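Local structure of diaminobutyrate-pyruvate transaminase and L-2,4-diaminobutyrate decarboxylase (Vibrio parahaemolyticus, 2QMA) at residues 178-183 with 189-194; 187-190 with 196-199; 298-303 with 394-399; 304-309 with 398-403. The protein probably uses pyridoxal 5'-phosphate to decarboxylate L-2,4-diaminobutyrate in this C-terminal domain and to transfer amino groups in its N-terminal aminotransferase part. All coordinates share one frame; numbering follows the deposited sequence.

Contact 1 (178-183 with 189-194); sequences ARDWIA and HSIQKL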
loop_
_atom_site.group_PDB
_atom_site.type_symbol
_atom_site.label_atom_id
_atom_site.label_comp_id
_atom_site.label_asym_id
_atom_site.label_seq_id
_atom_site.Cartn_x
_atom_site.Cartn_y
_atom_site.Cartn_z
ATOM N N ALA A 178 -6.492 19.736 1.551
ATOM C CA ALA A 178 -6.370 21.201 1.350
ATOM C C ALA A 178 -7.343 21.689 0.278
ATOM O O ALA A 178 -7.946 22.722 0.440
ATOM C CB ALA A 178 -4.939 21.574 0.992
ATOM N N ARG A 179 -7.439 20.924 -0.802
ATOM C CA ARG A 179 -8.314 21.221 -1.926
ATOM C C ARG A 179 -9.771 21.329 -1.429
ATOM O O ARG A 179 -10.419 22.335 -1.666
ATOM C CB ARG A 179 -8.145 20.156 -3.038
ATOM C CG ARG A 179 -9.135 20.360 -4.204
ATOM C CD ARG A 179 -9.315 19.014 -4.986
ATOM N NE ARG A 179 -10.088 18.006 -4.233
ATOM C CZ ARG A 179 -10.408 16.789 -4.678
ATOM N NH1 ARG A 179 -10.047 16.393 -5.918
ATOM N NH2 ARG A 179 -11.135 15.955 -3.912
ATOM N N ASP A 180 -10.250 20.341 -0.679
ATOM C CA ASP A 180 -11.632 20.340 -0.193
ATOM C C ASP A 180 -11.795 21.437 0.879
ATOM O O ASP A 180 -12.863 22.077 0.992
ATOM C CB ASP A 180 -11.962 18.965 0.387
ATOM C CG ASP A 180 -12.145 17.892 -0.680
ATOM O OD1 ASP A 180 -11.637 18.013 -1.832
ATOM O OD2 ASP A 180 -12.769 16.894 -0.351
ATOM N N TRP A 181 -10.741 21.662 1.662
ATOM C CA TRP A 181 -10.782 22.641 2.771
ATOM C C TRP A 181 -11.043 24.050 2.188
ATOM O O TRP A 181 -11.886 24.818 2.705
ATOM C CB TRP A 181 -9.461 22.549 3.572
ATOM C CG TRP A 181 -9.166 23.633 4.571
ATOM C CD1 TRP A 181 -9.531 23.686 5.873
ATOM C CD2 TRP A 181 -8.395 24.794 4.312
ATOM N NE1 TRP A 181 -9.035 24.833 6.458
ATOM C CE2 TRP A 181 -8.326 25.530 5.512
ATOM C CE3 TRP A 181 -7.734 25.275 3.171
ATOM C CZ2 TRP A 181 -7.607 26.736 5.616
ATOM C CZ3 TRP A 181 -7.035 26.478 3.267
ATOM C CH2 TRP A 181 -7.002 27.205 4.486
ATOM N N ILE A 182 -10.345 24.378 1.102
ATOM C CA ILE A 182 -10.430 25.744 0.601
ATOM C C ILE A 182 -11.797 25.969 -0.061
ATOM O O ILE A 182 -12.341 27.059 0.116
ATOM C CB ILE A 182 -9.316 26.111 -0.411
ATOM C CG1 ILE A 182 -9.269 27.653 -0.626
ATOM C CG2 ILE A 182 -9.496 25.405 -1.750
ATOM C CD1 ILE A 182 -8.986 28.473 0.642
ATOM N N ALA A 183 -12.318 24.974 -0.820
ATOM C CA ALA A 183 -13.681 25.114 -1.389
ATOM C C ALA A 183 -14.720 25.248 -0.286
ATOM O O ALA A 183 -15.724 26.002 -0.420
ATOM C CB ALA A 183 -14.059 23.958 -2.353
ATOM N N HIS A 189 -18.545 24.799 -0.341
ATOM C CA HIS A 189 -18.814 23.909 -1.440
ATOM C C HIS A 189 -18.192 22.539 -1.131
ATOM O O HIS A 189 -16.949 22.473 -0.914
ATOM C CB HIS A 189 -18.147 24.477 -2.703
ATOM C CG HIS A 189 -18.323 23.641 -3.928
ATOM N ND1 HIS A 189 -19.278 23.917 -4.883
ATOM C CD2 HIS A 189 -17.628 22.570 -4.387
ATOM C CE1 HIS A 189 -19.192 23.022 -5.855
ATOM N NE2 HIS A 189 -18.188 22.205 -5.585
ATOM N N SER A 190 -19.024 21.482 -1.100
ATOM C CA SER A 190 -18.529 20.118 -0.915
ATOM C C SER A 190 -17.965 19.539 -2.229
ATOM O O SER A 190 -18.723 19.144 -3.127
ATOM C CB SER A 190 -19.591 19.174 -0.341
ATOM O OG SER A 190 -19.055 17.862 -0.302
ATOM N N ILE A 191 -16.644 19.530 -2.351
ATOM C CA ILE A 191 -16.005 18.823 -3.494
ATOM C C ILE A 191 -16.337 17.317 -3.460
ATOM O O ILE A 191 -16.662 16.703 -4.496
ATOM C CB ILE A 191 -14.483 19.094 -3.582
ATOM C CG1 ILE A 191 -14.247 20.582 -3.873
ATOM C CG2 ILE A 191 -13.804 18.154 -4.688
ATOM C CD1 ILE A 191 -12.746 20.925 -4.011
ATOM N N GLN A 192 -16.400 16.746 -2.253
ATOM C CA GLN A 192 -16.823 15.380 -2.113
ATOM C C GLN A 192 -18.145 15.098 -2.843
ATOM O O GLN A 192 -18.249 14.109 -3.586
ATOM C CB GLN A 192 -16.937 15.014 -0.634
ATOM C CG GLN A 192 -17.121 13.536 -0.378
ATOM C CD GLN A 192 -17.609 13.277 1.038
ATOM O OE1 GLN A 192 -18.573 13.893 1.494
ATOM N NE2 GLN A 192 -16.970 12.337 1.723
ATOM N N LYS A 193 -19.152 15.945 -2.608
ATOM C CA LYS A 193 -20.497 15.730 -3.167
ATOM C C LYS A 193 -20.648 16.244 -4.590
ATOM O O LYS A 193 -21.312 15.585 -5.420
ATOM C CB LYS A 193 -21.567 16.406 -2.285
ATOM C CG LYS A 193 -21.685 15.784 -0.905
ATOM C CD LYS A 193 -22.710 16.478 0.032
ATOM C CE LYS A 193 -22.210 16.481 1.499
ATOM N NZ LYS A 193 -20.759 16.955 1.629
ATOM N N LEU A 194 -20.042 17.409 -4.861
ATOM C CA LEU A 194 -20.309 18.172 -6.082
ATOM C C LEU A 194 -19.190 18.213 -7.136
ATOM O O LEU A 194 -19.398 18.698 -8.260
ATOM C CB LEU A 194 -20.650 19.607 -5.694
ATOM C CG LEU A 194 -21.812 19.758 -4.713
ATOM C CD1 LEU A 194 -22.158 21.228 -4.605
ATOM C CD2 LEU A 194 -23.002 18.926 -5.206
HETATM O O HOH W 1 -15.454 17.907 0.315
HETATM O O HOH W 2 -15.095 20.847 -0.098
#

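Contact 2 (187-190 with 196-199); sequences SGHS and LPDY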
loop_
_atom_site.group_PDB
_atom_site.type_symbol
_atom_site.label_atom_id
_atom_site.label_comp_id
_atom_site.label_asym_id
_atom_site.label_seq_id
_atom_site.Cartn_x
_atom_site.Cartn_y
_atom_site.Cartn_z
ATOM N N SER A 187 -16.714 29.011 -0.286
ATOM C CA SER A 187 -18.090 29.004 -0.766
ATOM C C SER A 187 -18.938 27.880 -0.160
ATOM O O SER A 187 -20.027 27.547 -0.676
ATOM C CB SER A 187 -18.096 28.939 -2.304
ATOM O OG SER A 187 -17.397 27.784 -2.770
ATOM N N GLY A 188 -18.453 27.299 0.935
ATOM C CA GLY A 188 -19.149 26.180 1.582
ATOM C C GLY A 188 -19.467 25.054 0.589
ATOM O O GLY A 188 -20.520 24.416 0.654
ATOM N N HIS A 189 -18.545 24.799 -0.341
ATOM C CA HIS A 189 -18.814 23.909 -1.440
ATOM C C HIS A 189 -18.192 22.539 -1.131
ATOM O O HIS A 189 -16.949 22.473 -0.914
ATOM C CB HIS A 189 -18.147 24.477 -2.703
ATOM C CG HIS A 189 -18.323 23.641 -3.928
ATOM N ND1 HIS A 189 -19.278 23.917 -4.883
ATOM C CD2 HIS A 189 -17.628 22.570 -4.387
ATOM C CE1 HIS A 189 -19.192 23.022 -5.855
ATOM N NE2 HIS A 189 -18.188 22.205 -5.585
ATOM N N SER A 190 -19.024 21.482 -1.100
ATOM C CA SER A 190 -18.529 20.118 -0.915
ATOM C C SER A 190 -17.965 19.539 -2.229
ATOM O O SER A 190 -18.723 19.144 -3.127
ATOM C CB SER A 190 -19.591 19.174 -0.341
ATOM O OG SER A 190 -19.055 17.862 -0.302
ATOM N N LEU A 196 -15.229 19.645 -8.343
ATOM C CA LEU A 196 -14.545 20.935 -8.184
ATOM C C LEU A 196 -15.510 22.116 -8.373
ATOM O O LEU A 196 -16.325 22.084 -9.278
ATOM C CB LEU A 196 -13.394 21.025 -9.216
ATOM C CG LEU A 196 -12.336 19.938 -9.181
ATOM C CD1 LEU A 196 -11.309 20.318 -10.281
ATOM C CD2 LEU A 196 -11.704 19.786 -7.724
ATOM N N PRO A 197 -15.344 23.186 -7.595
ATOM C CA PRO A 197 -16.083 24.456 -7.797
ATOM C C PRO A 197 -15.707 25.142 -9.134
ATOM O O PRO A 197 -14.641 24.833 -9.710
ATOM C CB PRO A 197 -15.666 25.268 -6.555
ATOM C CG PRO A 197 -14.263 24.806 -6.250
ATOM C CD PRO A 197 -14.376 23.300 -6.490
ATOM N N ASP A 198 -16.533 26.067 -9.632
ATOM C CA ASP A 198 -16.206 26.767 -10.913
ATOM C C ASP A 198 -14.930 27.613 -10.868
ATOM O O ASP A 198 -14.300 27.842 -11.889
ATOM C CB ASP A 198 -17.373 27.620 -11.526
ATOM C CG ASP A 198 -17.008 28.161 -12.987
ATOM O OD1 ASP A 198 -16.810 27.342 -13.908
ATOM O OD2 ASP A 198 -16.861 29.393 -13.220
ATOM N N TYR A 199 -14.524 28.045 -9.677
ATOM C CA TYR A 199 -13.280 28.776 -9.538
ATOM C C TYR A 199 -12.038 27.884 -9.398
ATOM O O TYR A 199 -10.943 28.381 -9.162
ATOM C CB TYR A 199 -13.377 29.762 -8.363
ATOM C CG TYR A 199 -13.769 29.146 -7.027
ATOM C CD1 TYR A 199 -12.805 28.541 -6.206
ATOM C CD2 TYR A 199 -15.096 29.170 -6.574
ATOM C CE1 TYR A 199 -13.144 27.980 -4.976
ATOM C CE2 TYR A 199 -15.422 28.622 -5.321
ATOM C CZ TYR A 199 -14.420 28.020 -4.550
ATOM O OH TYR A 199 -14.696 27.439 -3.329
#

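Contact 3 (298-303 with 394-399); sequences GGALIL and DMYDHL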
loop_
_atom_site.group_PDB
_atom_site.type_symbol
_atom_site.label_atom_id
_atom_site.label_comp_id
_atom_site.label_asym_id
_atom_site.label_seq_id
_atom_site.Cartn_x
_atom_site.Cartn_y
_atom_site.Cartn_z
ATOM N N GLY A 298 13.299 14.122 5.925
ATOM C CA GLY A 298 13.860 14.724 7.136
ATOM C C GLY A 298 12.933 14.798 8.337
ATOM O O GLY A 298 13.316 15.290 9.407
ATOM N N GLY A 299 11.716 14.292 8.178
ATOM C CA GLY A 299 10.779 14.203 9.299
ATOM C C GLY A 299 11.398 13.436 10.454
ATOM O O GLY A 299 11.124 13.763 11.602
ATOM N N ALA A 300 12.271 12.463 10.142
ATOM C CA ALA A 300 12.945 11.641 11.182
ATOM C C ALA A 300 13.778 12.464 12.163
ATOM O O ALA A 300 13.988 12.056 13.321
ATOM C CB ALA A 300 13.805 10.503 10.536
ATOM N N LEU A 301 14.235 13.632 11.727
ATOM C CA LEU A 301 15.073 14.468 12.598
ATOM C C LEU A 301 14.340 14.985 13.849
ATOM O O LEU A 301 14.955 15.525 14.771
ATOM C CB LEU A 301 15.631 15.634 11.808
ATOM C CG LEU A 301 16.598 15.294 10.689
ATOM C CD1 LEU A 301 17.140 16.647 10.157
ATOM C CD2 LEU A 301 17.775 14.344 11.168
ATOM N N ILE A 302 13.013 14.855 13.857
ATOM C CA ILE A 302 12.222 15.154 15.049
ATOM C C ILE A 302 12.758 14.411 16.298
ATOM O O ILE A 302 12.625 14.914 17.429
ATOM C CB ILE A 302 10.712 14.852 14.830
ATOM C CG1 ILE A 302 9.850 15.745 15.731
ATOM C CG2 ILE A 302 10.420 13.325 14.946
ATOM C CD1 ILE A 302 9.773 17.185 15.250
ATOM N N LEU A 303 13.401 13.260 16.078
ATOM C CA LEU A 303 13.915 12.435 17.189
ATOM C C LEU A 303 15.373 12.712 17.557
ATOM O O LEU A 303 15.882 12.164 18.572
ATOM C CB LEU A 303 13.802 10.936 16.879
ATOM C CG LEU A 303 12.414 10.364 16.611
ATOM C CD1 LEU A 303 12.498 8.839 16.292
ATOM C CD2 LEU A 303 11.429 10.697 17.749
ATOM N N ASP A 394 20.034 9.256 18.027
ATOM C CA ASP A 394 21.512 9.134 18.034
ATOM C C ASP A 394 22.091 8.710 16.662
ATOM O O ASP A 394 23.132 9.235 16.224
ATOM C CB ASP A 394 21.984 8.178 19.132
ATOM C CG ASP A 394 21.702 8.670 20.550
ATOM O OD1 ASP A 394 21.296 9.830 20.792
ATOM O OD2 ASP A 394 21.888 7.846 21.460
HETATM N N MSE A 395 21.408 7.786 15.979
HETATM C CA MSE A 395 21.804 7.382 14.628
HETATM C C MSE A 395 21.803 8.572 13.678
HETATM O O MSE A 395 22.694 8.718 12.834
HETATM C CB MSE A 395 20.896 6.258 14.096
HETATM C CG MSE A 395 20.973 4.957 14.915
HETATM SE SE MSE A 395 19.797 3.600 14.302
HETATM C CE MSE A 395 19.806 2.414 15.810
ATOM N N TYR A 396 20.797 9.435 13.815
ATOM C CA TYR A 396 20.639 10.560 12.878
ATOM C C TYR A 396 21.703 11.612 13.140
ATOM O O TYR A 396 22.248 12.154 12.182
ATOM C CB TYR A 396 19.227 11.177 12.934
ATOM C CG TYR A 396 18.125 10.166 12.748
ATOM C CD1 TYR A 396 18.301 9.075 11.905
ATOM C CD2 TYR A 396 16.909 10.288 13.434
ATOM C CE1 TYR A 396 17.302 8.093 11.761
ATOM C CE2 TYR A 396 15.878 9.331 13.270
ATOM C CZ TYR A 396 16.083 8.237 12.437
ATOM O OH TYR A 396 15.071 7.297 12.278
ATOM N N ASP A 397 21.989 11.885 14.415
ATOM C CA ASP A 397 23.120 12.774 14.810
ATOM C C ASP A 397 24.408 12.286 14.122
ATOM O O ASP A 397 25.146 13.053 13.513
ATOM C CB ASP A 397 23.298 12.787 16.331
ATOM C CG ASP A 397 22.121 13.462 17.060
ATOM O OD1 ASP A 397 21.264 14.103 16.377
ATOM O OD2 ASP A 397 22.053 13.372 18.304
ATOM N N HIS A 398 24.648 10.986 14.230
ATOM C CA HIS A 398 25.781 10.321 13.561
ATOM C C HIS A 398 25.833 10.531 12.040
ATOM O O HIS A 398 26.893 10.853 11.457
ATOM C CB HIS A 398 25.753 8.831 13.862
ATOM C CG HIS A 398 26.729 8.060 13.040
ATOM N ND1 HIS A 398 26.356 7.309 11.944
ATOM C CD2 HIS A 398 28.079 8.014 13.095
ATOM C CE1 HIS A 398 27.434 6.776 11.398
ATOM N NE2 HIS A 398 28.495 7.188 12.079
ATOM N N LEU A 399 24.684 10.319 11.401
ATOM C CA LEU A 399 24.589 10.382 9.975
ATOM C C LEU A 399 24.912 11.790 9.521
ATOM O O LEU A 399 25.617 11.946 8.549
ATOM C CB LEU A 399 23.195 9.967 9.500
ATOM C CG LEU A 399 22.815 8.480 9.531
ATOM C CD1 LEU A 399 21.364 8.279 9.093
ATOM C CD2 LEU A 399 23.765 7.667 8.646
#

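Contact 4 (304-309 with 398-403); sequences SSHKSR and HLLAQT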
loop_
_atom_site.group_PDB
_atom_site.type_symbol
_atom_site.label_atom_id
_atom_site.label_comp_id
_atom_site.label_asym_id
_atom_site.label_seq_id
_atom_site.Cartn_x
_atom_site.Cartn_y
_atom_site.Cartn_z
ATOM N N SER A 304 16.020 13.565 16.769
ATOM C CA SER A 304 17.447 13.817 16.893
ATOM C C SER A 304 17.765 15.139 17.598
ATOM O O SER A 304 16.858 15.918 17.974
ATOM C CB SER A 304 18.076 13.900 15.502
ATOM O OG SER A 304 17.809 15.207 14.948
ATOM N N SER A 305 19.061 15.406 17.711
ATOM C CA SER A 305 19.583 16.668 18.286
ATOM C C SER A 305 19.336 17.855 17.374
ATOM O O SER A 305 19.634 19.002 17.745
ATOM C CB SER A 305 21.104 16.569 18.522
ATOM O OG SER A 305 21.313 15.691 19.604
ATOM N N HIS A 306 18.805 17.575 16.187
ATOM C CA HIS A 306 18.632 18.595 15.143
ATOM C C HIS A 306 17.154 18.894 14.899
ATOM O O HIS A 306 16.788 19.503 13.880
ATOM C CB HIS A 306 19.297 18.130 13.856
ATOM C CG HIS A 306 20.753 17.860 14.017
ATOM N ND1 HIS A 306 21.715 18.829 13.820
ATOM C CD2 HIS A 306 21.413 16.739 14.391
ATOM C CE1 HIS A 306 22.912 18.306 14.040
ATOM N NE2 HIS A 306 22.756 17.042 14.399
ATOM N N LYS A 307 16.324 18.456 15.848
ATOM C CA LYS A 307 14.891 18.758 15.855
ATOM C C LYS A 307 14.591 20.233 15.530
ATOM O O LYS A 307 13.631 20.539 14.794
ATOM C CB LYS A 307 14.287 18.362 17.204
ATOM C CG LYS A 307 12.755 18.444 17.280
ATOM C CD LYS A 307 12.224 18.366 18.721
ATOM C CE LYS A 307 10.740 18.747 18.725
ATOM N NZ LYS A 307 10.095 18.416 20.027
ATOM N N SER A 308 15.403 21.143 16.073
ATOM C CA SER A 308 15.260 22.591 15.800
ATOM C C SER A 308 15.163 22.982 14.319
ATOM O O SER A 308 14.526 23.958 13.974
ATOM C CB SER A 308 16.394 23.381 16.463
ATOM O OG SER A 308 17.654 22.982 15.923
ATOM N N ARG A 309 15.793 22.221 13.440
ATOM C CA ARG A 309 15.710 22.511 12.000
ATOM C C ARG A 309 14.306 22.401 11.385
ATOM O O ARG A 309 14.031 23.016 10.366
ATOM C CB ARG A 309 16.714 21.682 11.239
ATOM C CG ARG A 309 18.135 22.000 11.702
ATOM C CD ARG A 309 19.185 21.334 10.884
ATOM N NE ARG A 309 18.975 21.585 9.457
ATOM C CZ ARG A 309 19.678 20.997 8.498
ATOM N NH1 ARG A 309 20.646 20.141 8.835
ATOM N NH2 ARG A 309 19.413 21.253 7.218
ATOM N N HIS A 398 24.648 10.986 14.230
ATOM C CA HIS A 398 25.781 10.321 13.561
ATOM C C HIS A 398 25.833 10.531 12.040
ATOM O O HIS A 398 26.893 10.853 11.457
ATOM C CB HIS A 398 25.753 8.831 13.862
ATOM C CG HIS A 398 26.729 8.060 13.040
ATOM N ND1 HIS A 398 26.356 7.309 11.944
ATOM C CD2 HIS A 398 28.079 8.014 13.095
ATOM C CE1 HIS A 398 27.434 6.776 11.398
ATOM N NE2 HIS A 398 28.495 7.188 12.079
ATOM N N LEU A 399 24.684 10.319 11.401
ATOM C CA LEU A 399 24.589 10.382 9.975
ATOM C C LEU A 399 24.912 11.790 9.521
ATOM O O LEU A 399 25.617 11.946 8.549
ATOM C CB LEU A 399 23.195 9.967 9.500
ATOM C CG LEU A 399 22.815 8.480 9.531
ATOM C CD1 LEU A 399 21.364 8.279 9.093
ATOM C CD2 LEU A 399 23.765 7.667 8.646
ATOM N N LEU A 400 24.407 12.810 10.233
ATOM C CA LEU A 400 24.657 14.199 9.845
ATOM C C LEU A 400 26.128 14.532 10.007
ATOM O O LEU A 400 26.749 15.176 9.128
ATOM C CB LEU A 400 23.795 15.180 10.670
ATOM C CG LEU A 400 22.422 15.480 10.008
ATOM C CD1 LEU A 400 21.618 14.221 9.782
ATOM C CD2 LEU A 400 21.574 16.529 10.805
ATOM N N ALA A 401 26.722 14.055 11.094
ATOM C CA ALA A 401 28.158 14.291 11.281
ATOM C C ALA A 401 28.982 13.588 10.212
ATOM O O ALA A 401 29.961 14.163 9.721
ATOM C CB ALA A 401 28.631 13.853 12.676
ATOM N N GLN A 402 28.644 12.330 9.919
ATOM C CA GLN A 402 29.425 11.530 8.960
ATOM C C GLN A 402 29.334 12.089 7.548
ATOM O O GLN A 402 30.307 12.076 6.794
ATOM C CB GLN A 402 28.938 10.088 8.951
ATOM C CG GLN A 402 29.630 9.208 7.953
ATOM C CD GLN A 402 29.359 7.782 8.256
ATOM O OE1 GLN A 402 28.304 7.262 7.885
ATOM N NE2 GLN A 402 30.312 7.113 8.943
ATOM N N THR A 403 28.150 12.561 7.186
ATOM C CA THR A 403 27.961 13.181 5.889
ATOM C C THR A 403 28.927 14.364 5.720
ATOM O O THR A 403 29.473 14.540 4.634
ATOM C CB THR A 403 26.468 13.609 5.703
ATOM O OG1 THR A 403 25.635 12.450 5.847
ATOM C CG2 THR A 403 26.245 14.258 4.357
#

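Contact 1 (178-183 with 189-194)
Ile191 of the one-turn helix 191-194 packs its whole branched side chain onto Arg179, Asp180 and Ala183, near the C-terminal end of helix 167-187. This helix-loop-helix connection belongs to the large domain of a fold type I, pyridoxal-phosphate-dependent decarboxylase. The two methyls of Ile191 divide the work. CD1 lies 3.7 Å from Ala183 CB, and a residue as small as alanine lets the two backbones come close here. CG2, placed anti to the backbone N of Ile191, sits over one face of the Arg179 guanidinium toward its rim, 3.5 Å from Arg179 NH2. Between them, Ile191 CB rests 3.5 Å from Asp180 OD1.

That guanidinium is turned by its own neighbour. Arg179 NE and NH2 both donate to Asp180 OD1 in a side-on salt bridge, with NE 2.9 Å from OD1, and the oxygen lies close to the guanidinium plane. One face is therefore presented to Ile191, while NH1 binds Met222 O and also Trp221 O of the second subunit.

The backbones are joined by His189 N donating to Ala183 O at 3.1 Å, and by two waters. One water donates to Asp180 O and His189 O and accepts from Ile191 N, satisfying three backbone groups at once; the other bridges Asp180 OD2 to Gln192 N. The short helix is itself secured by Ser190 at its N-cap, a fitting place for a short hydroxyl: Ser190 OG accepts from Lys193 N at 3.0 Å and is also bonded to Lys193 NZ at 2.7 Å.

Contact 2 (187-190 with 196-199)
Ser187 OG and Tyr199 OH share a 2.8 Å hydrogen bond in which either hydroxyl could be the donor. It joins the two ends of a loop-helix-loop excursion between helix 167-187 and strand 203-208 of the fold type I large domain. The serine oxygen arrives at the edge of the Tyr199 ring, near its plane, and makes a second, weak hydrogen bond to Ala183 O. A tyrosine suits this place because its ring also spans the gap to helix 167-187, touching Ala183 and Leu186, before its hydroxyl meets the serine.

The apolar half of the contact is a CH-pi interaction. Pro197 CB stands over the centre of the His189 ring, 4.0 Å from the centroid and only 7° off the ring normal. The same CB lies over a face of the Tyr199 ring, toward the rim, so one proline carbon serves two rings. Gly188 leaves the helix with positive phi (52°), a conformation glycine adopts readily. At His189, CG lies anti to the backbone N (chi1 179°), which carries the imidazole across to the proline. Leu196 directs its side chain elsewhere, onto Leu196 of the second subunit. The imidazole is also held by a hydrogen bond from its NE2 to Gly195 O, while that NE2 lies 3.6 Å from Pro197 N.

Contact 3 (298-303 with 394-399)
Tyr396 carries this contact from the side of helix 389-411, and its apolar touches come first. The ring reaches Ala300 with its outer part: Ala300 CB is 3.6 Å from Tyr396 CE2 and nearly as close to CZ. Alanine suits the position because its single methyl points at the ring and still allows the aromatic group close to the backbone. Leu301 sets out from the far side of its turn, but its CD2 swings back to lie 3.9 Å from Tyr396 CB, near the root of the side chain. Leu303 adds a looser touch, its CB near the plane of the ring at the CE2 edge. With CG anti to its own carbonyl carbon (chi1 -53°), Tyr396 extends from the helix across to all three.

No hydrogen bond crosses between the segments. Ala300 O meets the ring obliquely, 3.3 Å from Tyr396 CE2, and its hydrogen bond comes from within its own segment, where Leu303 N donates to it at 3.1 Å. Two further i to i+3 bonds, Leu301 N to Gly298 O and Ile302 N to Gly299 O, define the 3-10 turn that presents Ala300 and Leu303 on one side. At the end of the tyrosine, OH bonds to Leu326 O, so the ring is fixed at its phenolic end as well as packed along its length.

Leu326 directly follows Lys325, the predicted attachment point of the cofactor, which is not attached here; the Ala300 side chain lies about 7 Å from that of Lys325. The contact, which joins the loop after strand 290-295 to helix 389-411, thus probably lies behind the cofactor site of a fold type I decarboxylase.

Contact 4 (304-309 with 398-403)
The imidazole of His306 takes Leu400 CD2 over the centre of one face, while Ser304 OG lies at the ring edge, in its plane. The methyl stands 3.6 Å from the ring centroid and 10° off the normal, a CH-pi contact in which it touches all five ring atoms almost evenly. The two side chains come from opposite directions. In Leu400 a chi2 of 58° turns CD1 aside and sends CD2 outward, anti to CA, so that this methyl reaches farthest from the helix. Leucine is long enough to span the 9.1 Å between His306 CA and Leu400 CA, the closest pair of CA atoms. The second flat group, the Arg309 guanidinium, meets the same methyl obliquely and more loosely, with NH1 4.2 Å from Leu400 CD2; its NH1 donates to Ser423 O.

The backbone at His306 is held by its own turn. Ser304 OG accepts from His306 N at 2.9 Å, forming an ST turn, and Ser304 to Lys307 make a type I beta turn. A serine fits because its short hydroxyl can fold back onto the chain and also bond to Leu301 O. Arg309 N then donates to His306 O, leading into a 3-10 turn.

On the helix, Thr403 OG1 donates to Leu399 O at 2.7 Å, while Thr403 N reaches that oxygen from the opposite face of the carbonyl plane. Thr403 is buried, and this bond back to its own helix satisfies its hydroxyl. Together these features make an ST turn followed by a 3-10 turn, whose histidine packs face-on against a leucine of helix 389-411, within the decarboxylase family's fold type I domain.

How the contacts relate
Following the chain, contact 1 closes the short loop after helix 167-187. Contact 2 opens on 187-190, which shares His189 and Ser190 with the second segment of contact 1, so the two overlap. They interlock around helix 191-194: Pro197 and Tyr199 of contact 2 pack against Ala183 of contact 1. About 36 Å from contact 1 between centres, contact 3 begins in the loop after strand 290-295. Contact 4 starts directly after it, and both end on helix 389-411 in the same order, so their long loops overlap rather than nest. Asp397, probably hydrogen-bonded to Ser305, joins this pair. The first pair joins helix 167-187 to the chain leading to strand 203-208 at the periphery; the second ties the loop after strand 290-295 to helix 389-411.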